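Long-range contact in putative aldolase (Bacteroides vulgatus ATCC 8482, PDB 3DXI), which is a putative aldolase of unassigned function whose N-terminal domain folds as a TIM barrel of the HMGL-like family: residues Y184-N196 / N203-D216. Residues are numbered along the deposited sequence; the frame is centred on the assembly and turned at random.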
loop_
_atom_site.group_PDB
_atom_site.type_symbol
_atom_site.label_atom_id
_atom_site.label_comp_id
_atom_site.label_asym_id
_atom_site.label_seq_id
_atom_site.Cartn_x
_atom_site.Cartn_y
_atom_site.Cartn_z
ATOM N N TYR A 184 20.954 10.958 -19.836
ATOM C CA TYR A 184 20.527 11.662 -21.033
ATOM C C TYR A 184 20.044 13.097 -20.874
ATOM O O TYR A 184 19.950 13.831 -21.862
ATOM C CB TYR A 184 19.475 10.816 -21.744
ATOM C CG TYR A 184 20.030 9.480 -22.192
ATOM C CD1 TYR A 184 20.846 9.389 -23.318
ATOM C CD2 TYR A 184 19.798 8.322 -21.454
ATOM C CE1 TYR A 184 21.421 8.180 -23.699
ATOM C CE2 TYR A 184 20.371 7.102 -21.822
ATOM C CZ TYR A 184 21.184 7.040 -22.946
ATOM O OH TYR A 184 21.776 5.846 -23.306
ATOM N N THR A 185 19.737 13.508 -19.650
ATOM C CA THR A 185 19.307 14.881 -19.435
ATOM C C THR A 185 19.845 15.392 -18.106
ATOM O O THR A 185 20.050 14.614 -17.174
ATOM C CB THR A 185 17.758 15.020 -19.493
ATOM O OG1 THR A 185 17.394 16.371 -19.187
ATOM C CG2 THR A 185 17.082 14.073 -18.520
ATOM N N HIS A 186 20.093 16.699 -18.039
ATOM C CA HIS A 186 20.629 17.336 -16.840
ATOM C C HIS A 186 19.541 17.973 -15.986
ATOM O O HIS A 186 19.811 18.404 -14.866
ATOM C CB HIS A 186 21.634 18.430 -17.220
ATOM C CG HIS A 186 22.897 17.912 -17.838
ATOM N ND1 HIS A 186 23.942 17.415 -17.091
ATOM C CD2 HIS A 186 23.272 17.803 -19.134
ATOM C CE1 HIS A 186 24.908 17.019 -17.901
ATOM N NE2 HIS A 186 24.526 17.243 -19.145
ATOM N N VAL A 187 18.320 18.034 -16.509
ATOM C CA VAL A 187 17.223 18.663 -15.783
ATOM C C VAL A 187 16.738 17.902 -14.553
ATOM O O VAL A 187 16.936 16.692 -14.424
ATOM C CB VAL A 187 16.005 18.918 -16.707
ATOM C CG1 VAL A 187 16.423 19.783 -17.886
ATOM C CG2 VAL A 187 15.411 17.600 -17.179
ATOM N N PRO A 188 16.116 18.625 -13.611
ATOM C CA PRO A 188 15.592 18.020 -12.385
ATOM C C PRO A 188 14.627 16.895 -12.775
ATOM O O PRO A 188 13.903 17.006 -13.768
ATOM C CB PRO A 188 14.886 19.189 -11.707
ATOM C CG PRO A 188 15.746 20.366 -12.109
ATOM C CD PRO A 188 15.990 20.095 -13.576
ATOM N N VAL A 189 14.627 15.809 -12.014
ATOM C CA VAL A 189 13.743 14.689 -12.323
ATOM C C VAL A 189 12.711 14.465 -11.224
ATOM O O VAL A 189 12.982 14.702 -10.042
ATOM C CB VAL A 189 14.549 13.383 -12.530
ATOM C CG1 VAL A 189 13.616 12.237 -12.893
ATOM C CG2 VAL A 189 15.602 13.591 -13.622
ATOM N N GLY A 190 11.525 14.016 -11.627
ATOM C CA GLY A 190 10.464 13.741 -10.673
ATOM C C GLY A 190 9.821 12.385 -10.911
ATOM O O GLY A 190 10.055 11.739 -11.939
ATOM N N PHE A 191 9.006 11.954 -9.953
ATOM C CA PHE A 191 8.305 10.682 -10.040
ATOM C C PHE A 191 6.857 10.846 -9.597
ATOM O O PHE A 191 6.571 11.484 -8.576
ATOM C CB PHE A 191 8.968 9.635 -9.141
ATOM C CG PHE A 191 8.225 8.320 -9.092
ATOM C CD1 PHE A 191 8.165 7.492 -10.221
ATOM C CD2 PHE A 191 7.565 7.920 -7.929
ATOM C CE1 PHE A 191 7.461 6.285 -10.192
ATOM C CE2 PHE A 191 6.855 6.713 -7.882
ATOM C CZ PHE A 191 6.801 5.890 -9.017
ATOM N N HIS A 192 5.944 10.277 -10.374
ATOM C CA HIS A 192 4.525 10.317 -10.043
ATOM C C HIS A 192 4.053 8.867 -10.069
ATOM O O HIS A 192 3.822 8.293 -11.136
ATOM C CB HIS A 192 3.737 11.154 -11.056
ATOM C CG HIS A 192 2.281 11.286 -10.723
ATOM N ND1 HIS A 192 1.628 12.500 -10.698
ATOM C CD2 HIS A 192 1.345 10.354 -10.420
ATOM C CE1 HIS A 192 0.356 12.310 -10.397
ATOM N NE2 HIS A 192 0.158 11.016 -10.223
ATOM N N GLY A 193 3.923 8.271 -8.892
ATOM C CA GLY A 193 3.509 6.886 -8.845
ATOM C C GLY A 193 2.026 6.684 -8.649
ATOM O O GLY A 193 1.333 7.552 -8.112
ATOM N N HIS A 194 1.525 5.546 -9.116
ATOM C CA HIS A 194 0.122 5.209 -8.928
ATOM C C HIS A 194 0.085 4.071 -7.919
ATOM O O HIS A 194 1.075 3.344 -7.756
ATOM C CB HIS A 194 -0.530 4.808 -10.247
ATOM C CG HIS A 194 -0.868 5.976 -11.121
ATOM N ND1 HIS A 194 -1.402 5.833 -12.383
ATOM C CD2 HIS A 194 -0.756 7.307 -10.909
ATOM C CE1 HIS A 194 -1.602 7.026 -12.911
ATOM N NE2 HIS A 194 -1.218 7.939 -12.037
ATOM N N ASP A 195 -1.050 3.913 -7.248
ATOM C CA ASP A 195 -1.168 2.911 -6.201
ATOM C C ASP A 195 -1.876 1.603 -6.537
ATOM O O ASP A 195 -2.402 0.941 -5.639
ATOM C CB ASP A 195 -1.831 3.559 -4.978
ATOM C CG ASP A 195 -0.994 3.421 -3.722
ATOM O OD1 ASP A 195 0.248 3.370 -3.841
ATOM O OD2 ASP A 195 -1.575 3.373 -2.617
ATOM N N ASN A 196 -1.881 1.213 -7.809
ATOM C CA ASN A 196 -2.543 -0.031 -8.193
ATOM C C ASN A 196 -2.030 -1.224 -7.386
ATOM O O ASN A 196 -2.806 -2.102 -7.011
ATOM C CB ASN A 196 -2.369 -0.295 -9.692
ATOM C CG ASN A 196 -3.137 0.691 -10.543
ATOM O OD1 ASN A 196 -4.062 0.318 -11.271
ATOM N ND2 ASN A 196 -2.767 1.964 -10.449
ATOM N N ASN A 203 8.146 3.095 -3.909
ATOM C CA ASN A 203 8.782 3.532 -5.154
ATOM C C ASN A 203 9.292 4.966 -4.954
ATOM O O ASN A 203 10.402 5.303 -5.361
ATOM C CB ASN A 203 7.798 3.536 -6.332
ATOM C CG ASN A 203 7.523 2.150 -6.886
ATOM O OD1 ASN A 203 8.355 1.252 -6.794
ATOM N ND2 ASN A 203 6.357 1.983 -7.496
ATOM N N SER A 204 8.469 5.805 -4.331
ATOM C CA SER A 204 8.835 7.200 -4.090
ATOM C C SER A 204 10.028 7.320 -3.140
ATOM O O SER A 204 10.956 8.087 -3.391
ATOM C CB SER A 204 7.634 7.976 -3.537
ATOM O OG SER A 204 6.524 7.892 -4.424
ATOM N N ILE A 205 10.014 6.559 -2.054
ATOM C CA ILE A 205 11.122 6.601 -1.115
ATOM C C ILE A 205 12.402 6.127 -1.810
ATOM O O ILE A 205 13.488 6.650 -1.553
ATOM C CB ILE A 205 10.841 5.715 0.122
ATOM C CG1 ILE A 205 9.602 6.230 0.861
ATOM C CG2 ILE A 205 12.049 5.716 1.061
ATOM C CD1 ILE A 205 9.721 7.669 1.350
ATOM N N THR A 206 12.266 5.144 -2.696
ATOM C CA THR A 206 13.404 4.597 -3.434
ATOM C C THR A 206 14.017 5.687 -4.316
ATOM O O THR A 206 15.241 5.829 -4.388
ATOM C CB THR A 206 12.970 3.392 -4.314
ATOM O OG1 THR A 206 12.515 2.325 -3.473
ATOM C CG2 THR A 206 14.131 2.896 -5.160
ATOM N N ALA A 207 13.155 6.460 -4.970
ATOM C CA ALA A 207 13.594 7.548 -5.832
ATOM C C ALA A 207 14.222 8.646 -4.976
ATOM O O ALA A 207 15.296 9.174 -5.305
ATOM C CB ALA A 207 12.409 8.100 -6.627
ATOM N N ILE A 208 13.561 8.979 -3.873
ATOM C CA ILE A 208 14.065 10.012 -2.971
ATOM C C ILE A 208 15.486 9.680 -2.502
ATOM O O ILE A 208 16.388 10.524 -2.576
ATOM C CB ILE A 208 13.140 10.187 -1.731
ATOM C CG1 ILE A 208 11.809 10.823 -2.163
ATOM C CG2 ILE A 208 13.827 11.059 -0.673
ATOM C CD1 ILE A 208 10.754 10.938 -1.065
ATOM N N ASP A 209 15.691 8.451 -2.037
ATOM C CA ASP A 209 17.009 8.053 -1.559
ATOM C C ASP A 209 18.071 8.024 -2.658
ATOM O O ASP A 209 19.262 8.011 -2.362
ATOM C CB ASP A 209 16.939 6.704 -0.838
ATOM C CG ASP A 209 16.170 6.788 0.477
ATOM O OD1 ASP A 209 16.018 7.915 1.006
ATOM O OD2 ASP A 209 15.727 5.733 0.991
ATOM N N ASP A 210 17.646 8.019 -3.918
ATOM C CA ASP A 210 18.595 8.041 -5.030
ATOM C C ASP A 210 18.772 9.456 -5.589
ATOM O O ASP A 210 19.244 9.634 -6.713
ATOM C CB ASP A 210 18.151 7.104 -6.158
ATOM C CG ASP A 210 18.612 5.676 -5.946
ATOM O OD1 ASP A 210 19.306 5.409 -4.940
ATOM O OD2 ASP A 210 18.284 4.819 -6.794
ATOM N N GLY A 211 18.370 10.453 -4.808
ATOM C CA GLY A 211 18.523 11.837 -5.222
ATOM C C GLY A 211 17.504 12.458 -6.165
ATOM O O GLY A 211 17.794 13.488 -6.773
ATOM N N ILE A 212 16.321 11.865 -6.295
ATOM C CA ILE A 212 15.308 12.433 -7.180
ATOM C C ILE A 212 14.955 13.847 -6.687
ATOM O O ILE A 212 15.021 14.134 -5.489
ATOM C CB ILE A 212 14.042 11.536 -7.234
ATOM C CG1 ILE A 212 13.302 11.769 -8.554
ATOM C CG2 ILE A 212 13.141 11.834 -6.048
ATOM C CD1 ILE A 212 12.375 10.644 -8.955
ATOM N N ASP A 213 14.576 14.717 -7.616
ATOM C CA ASP A 213 14.270 16.113 -7.306
ATOM C C ASP A 213 12.809 16.444 -6.965
ATOM O O ASP A 213 12.546 17.356 -6.177
ATOM C CB ASP A 213 14.712 16.985 -8.487
ATOM C CG ASP A 213 16.145 16.702 -8.920
ATOM O OD1 ASP A 213 17.076 17.234 -8.286
ATOM O OD2 ASP A 213 16.342 15.938 -9.884
ATOM N N PHE A 214 11.869 15.711 -7.557
ATOM C CA PHE A 214 10.437 15.951 -7.349
ATOM C C PHE A 214 9.619 14.679 -7.105
ATOM O O PHE A 214 9.892 13.630 -7.690
ATOM C CB PHE A 214 9.846 16.642 -8.584
ATOM C CG PHE A 214 9.884 18.144 -8.541
ATOM C CD1 PHE A 214 8.807 18.865 -8.029
ATOM C CD2 PHE A 214 10.970 18.843 -9.061
ATOM C CE1 PHE A 214 8.806 20.258 -8.041
ATOM C CE2 PHE A 214 10.984 20.243 -9.078
ATOM C CZ PHE A 214 9.896 20.949 -8.567
ATOM N N ILE A 215 8.612 14.781 -6.242
ATOM C CA ILE A 215 7.708 13.660 -5.982
ATOM C C ILE A 215 6.279 14.201 -5.967
ATOM O O ILE A 215 6.002 15.223 -5.339
ATOM C CB ILE A 215 7.973 12.958 -4.625
ATOM C CG1 ILE A 215 9.332 12.256 -4.644
ATOM C CG2 ILE A 215 6.874 11.933 -4.352
ATOM C CD1 ILE A 215 9.438 11.145 -5.670
ATOM N N ASP A 216 5.393 13.511 -6.681
ATOM C CA ASP A 216 3.974 13.860 -6.778
ATOM C C ASP A 216 3.142 12.969 -5.848
ATOM O O ASP A 216 3.435 11.781 -5.676
ATOM C CB ASP A 216 3.455 13.641 -8.209
ATOM C CG ASP A 216 3.869 14.736 -9.180
ATOM O OD1 ASP A 216 4.813 15.504 -8.884
ATOM O OD2 ASP A 216 3.242 14.811 -10.261
HETATM O O HOH W 1 7.320 14.561 -9.419
HETATM O O HOH W 2 4.764 9.476 -6.231
HETATM O O HOH W 3 1.290 10.084 -6.978
HETATM O O HOH W 4 4.116 3.755 -7.724
#
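Strands 189-192 and 214-216 run nearly parallel, joined by backbone bonds from Phe214 N to Val189 O, Phe191 N to Phe214 O and Asp216 N to Phe191 O. Val189 O also accepts from Asp213 N, so two donors grip one carbonyl at the start of the pairing. There Asp213 turns its carboxylate back: the N-H of Val189 reaches OD2 on its anti side, out of the carboxylate plane, at 2.7 Å between N and OD2 and nearly straight (171°); OD2 also forms a salt bridge with Arg182. Gly190, with no side chain, lets Phe214 come close, its CA making a CA-H...O contact of 3.0 Å with Phe214 O. On the helix-facing side, Phe191 stands with CG anti to its own N (chi1 175°), which sends the ring towards helix 200-209. Ser204 OG, bonded to Gly200 O, lies at the ring edge, 3.7 Å from Phe191 CD2; Asn203 CB approaches obliquely, and CD1 of Ile212 packs on Phe191 CB at 3.6 Å. On the other face, inside the barrel, His192 ND1 donates to the anti lone pair of Asp216 OD2 at 2.9 Å, with ring and carboxylate planes 70° apart. This beta-alpha-beta crossover thus keeps a mostly apolar layer between helix and sheet, with the Ser204 hydroxyl at its margin bridged by water 2 to Gly193 N and Asp216 O, and a buried carboxylate whose OD2 is held by His192 and Arg105 and whose OD1 takes water 1.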